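Local coordinates for secretin XcpQ (Pseudomonas aeruginosa, PDB 4EC5), which forms the outer-membrane channel of the type II secretion system, through which proteins such as elastase LasB are exported, at residues Gly209-Ala214 with Ile222-Pro227. The protein carries 1 engineered substitution. Residues are numbered along the deposited sequence; the frame is centred on the assembly and turned at random.
Sequences GAQVIA and IILGPP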
ATOM      1  N   GLY A 209     -26.337 -11.860   2.639  1.00 30.49           N
ATOM      2  CA  GLY A 209     -25.752 -10.736   3.351  1.00 32.21           C
ATOM      3  C   GLY A 209     -24.272 -10.574   3.054  1.00 35.00           C
ATOM      4  O   GLY A 209     -23.725  -9.479   3.202  1.00 35.59           O
ATOM      5  N   ALA A 210     -23.619 -11.657   2.643  1.00 29.26           N
ATOM      6  CA  ALA A 210     -22.210 -11.585   2.281  1.00 29.48           C
ATOM      7  C   ALA A 210     -22.094 -11.007   0.878  1.00 28.06           C
ATOM      8  O   ALA A 210     -23.082 -10.941   0.150  1.00 29.66           O
ATOM      9  CB  ALA A 210     -21.553 -12.954   2.374  1.00 29.17           C
ATOM     10  N   GLN A 211     -20.894 -10.591   0.496  1.00 26.04           N
ATOM     11  CA  GLN A 211     -20.696  -9.952  -0.795  1.00 29.54           C
ATOM     12  C   GLN A 211     -19.339 -10.370  -1.355  1.00 28.13           C
ATOM     13  O   GLN A 211     -18.422 -10.677  -0.594  1.00 29.10           O
ATOM     14  CB  GLN A 211     -20.802  -8.438  -0.596  1.00 28.66           C
ATOM     15  CG  GLN A 211     -20.320  -7.551  -1.727  1.00 34.18           C
ATOM     16  CD  GLN A 211     -20.458  -6.079  -1.362  1.00 45.65           C
ATOM     17  OE1 GLN A 211     -21.117  -5.737  -0.376  1.00 40.90           O
ATOM     18  NE2 GLN A 211     -19.837  -5.202  -2.145  1.00 35.77           N
ATOM     19  N   VAL A 212     -19.207 -10.391  -2.677  1.00 27.37           N
ATOM     20  CA  VAL A 212     -17.957 -10.807  -3.301  1.00 20.45           C
ATOM     21  C   VAL A 212     -17.396  -9.641  -4.093  1.00 21.79           C
ATOM     22  O   VAL A 212     -18.136  -8.915  -4.756  1.00 29.62           O
ATOM     23  CB  VAL A 212     -18.164 -11.965  -4.300  1.00 31.54           C
ATOM     24  CG1 VAL A 212     -16.817 -12.487  -4.799  1.00 30.63           C
ATOM     25  CG2 VAL A 212     -18.958 -13.088  -3.656  1.00 33.72           C
ATOM     26  N   ILE A 213     -16.083  -9.469  -4.018  1.00 20.13           N
ATOM     27  CA  ILE A 213     -15.378  -8.536  -4.880  1.00 22.73           C
ATOM     28  C   ILE A 213     -14.278  -9.284  -5.623  1.00 29.05           C
ATOM     29  O   ILE A 213     -13.398  -9.886  -5.002  1.00 23.24           O
ATOM     30  CB  ILE A 213     -14.773  -7.359  -4.096  1.00 25.41           C
ATOM     31  CG1 ILE A 213     -15.894  -6.438  -3.606  1.00 28.87           C
ATOM     32  CG2 ILE A 213     -13.768  -6.596  -4.955  1.00 22.64           C
ATOM     33  CD1 ILE A 213     -15.440  -5.385  -2.623  1.00 24.62           C
ATOM     34  N   ALA A 214     -14.327  -9.250  -6.949  1.00 25.75           N
ATOM     35  CA  ALA A 214     -13.299  -9.887  -7.752  1.00 21.08           C
ATOM     36  C   ALA A 214     -12.060  -9.011  -7.763  1.00 19.94           C
ATOM     37  O   ALA A 214     -12.151  -7.790  -7.874  1.00 23.57           O
ATOM     38  CB  ALA A 214     -13.817 -10.073  -9.164  1.00 26.09           C
ATOM     39  N   ILE A 222     -12.309 -11.406  -2.920  1.00 15.69           N
ATOM     40  CA  ILE A 222     -12.381 -10.779  -1.613  1.00 14.43           C
ATOM     41  C   ILE A 222     -13.806 -10.945  -1.130  1.00 22.56           C
ATOM     42  O   ILE A 222     -14.742 -10.431  -1.747  1.00 19.38           O
ATOM     43  CB  ILE A 222     -12.005  -9.282  -1.671  1.00 20.78           C
ATOM     44  CG1 ILE A 222     -10.543  -9.092  -2.075  1.00 23.12           C
ATOM     45  CG2 ILE A 222     -12.255  -8.611  -0.325  1.00 15.38           C
ATOM     46  CD1 ILE A 222     -10.244  -7.695  -2.601  1.00 22.64           C
ATOM     47  N   ILE A 223     -13.977 -11.668  -0.030  1.00 17.95           N
ATOM     48  CA  ILE A 223     -15.305 -11.941   0.476  1.00 20.34           C
ATOM     49  C   ILE A 223     -15.528 -11.100   1.745  1.00 19.48           C
ATOM     50  O   ILE A 223     -14.705 -11.123   2.662  1.00 20.48           O
ATOM     51  CB  ILE A 223     -15.466 -13.461   0.810  1.00 21.77           C
ATOM     52  CG1 ILE A 223     -14.985 -14.381  -0.337  1.00 20.93           C
ATOM     53  CG2 ILE A 223     -16.897 -13.789   1.199  1.00 25.59           C
ATOM     54  CD1 ILE A 223     -15.608 -14.125  -1.683  1.00 25.02           C
ATOM     55  N   LEU A 224     -16.618 -10.366   1.793  1.00 21.68           N
ATOM     56  CA  LEU A 224     -16.900  -9.546   2.952  1.00 28.19           C
ATOM     57  C   LEU A 224     -18.308  -9.779   3.458  1.00 26.98           C
ATOM     58  O   LEU A 224     -19.135 -10.341   2.771  1.00 22.39           O
ATOM     59  CB  LEU A 224     -16.638  -8.069   2.682  1.00 29.13           C
ATOM     60  CG  LEU A 224     -17.455  -7.291   1.675  1.00 36.77           C
ATOM     61  CD1 LEU A 224     -18.060  -6.079   2.342  1.00 37.21           C
ATOM     62  CD2 LEU A 224     -16.575  -6.870   0.545  1.00 32.78           C
ATOM     63  N   GLY A 225     -18.536  -9.385   4.698  1.00 22.70           N
ATOM     64  CA  GLY A 225     -19.823  -9.520   5.331  1.00 29.37           C
ATOM     65  C   GLY A 225     -19.752  -9.790   6.803  1.00 27.13           C
ATOM     66  O   GLY A 225     -18.668  -9.862   7.395  1.00 30.17           O
ATOM     67  N   PRO A 226     -20.921  -9.928   7.413  1.00 31.68           N
ATOM     68  CA  PRO A 226     -20.981 -10.306   8.820  1.00 29.96           C
ATOM     69  C   PRO A 226     -20.387 -11.692   9.018  1.00 24.99           C
ATOM     70  O   PRO A 226     -20.402 -12.499   8.093  1.00 25.92           O
ATOM     71  CB  PRO A 226     -22.470 -10.217   9.159  1.00 29.79           C
ATOM     72  CG  PRO A 226     -23.187 -10.294   7.862  1.00 35.14           C
ATOM     73  CD  PRO A 226     -22.252  -9.809   6.795  1.00 26.04           C
ATOM     74  N   PRO A 227     -19.866 -11.956  10.219  1.00 27.27           N
ATOM     75  CA  PRO A 227     -19.067 -13.155  10.493  1.00 23.06           C
ATOM     76  C   PRO A 227     -19.633 -14.483  10.003  1.00 29.45           C
ATOM     77  O   PRO A 227     -18.914 -15.220   9.328  1.00 31.31           O
ATOM     78  CB  PRO A 227     -18.861 -13.136  12.014  1.00 28.11           C
ATOM     79  CG  PRO A 227     -19.168 -11.748  12.450  1.00 24.99           C
ATOM     80  CD  PRO A 227     -19.967 -11.058  11.386  1.00 27.67           C
TER
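Leu-224 and Gln-211 face each other across an antiparallel beta hairpin in the region assigned to the periplasmic N2 domain, a compact worked example of how backbone bonds set the register and so decide which side chains share a face. Their amides and carbonyls bond reciprocally, Gln-211 N to Leu-224 O at 2.9 Å and Leu-224 N to Gln-211 O at 3.0 Å. A second hydrogen-bonded pair, Ile-213 with Ile-222, repeats the pattern, and between them Val-212 and Ile-223 form the non-hydrogen-bonded pair.

Leu-224 can be followed outward. Leu-224 CB starts from the sheet face shared with Gln-211 and Ile-213; Leu-224 CG, set between the backbone N and carbonyl carbon (chi1 65°), lies 4.2 Å from Gln-211 O. There the chain forks. Leu-224 CD1 runs alongside the extended Gln-211, 4.1 Å from Gln-211 OE1. Leu-224 CD2 reaches diagonally to Ile-213 CD1 at 3.7 Å. Ile-213 and Ile-222 meet nearer the backbone, CB beside CB, and both also touch Pro-134.

On the other face, Ile-223 CD1 lies against Val-212 CG1 at 3.7 Å, and both residues pack on Leu-233 of helix 227-240; Val-212 also packs on Leu-195 and Met-199 of helix 188-201. Beyond the paired strands, Gly-225 has phi 146° and psi 180°, backbone angles that favour glycine, and leads into Pro-226 at the N-cap of helix 227-240.

Four backbone bonds thus fix the strands. The Val-212 and Ile-223 face joins the sheet to its helices through hydrocarbon; on the other, buried Leu-224 lies beside partly exposed Gln-211, whose terminal amide is consistent with a more polar side.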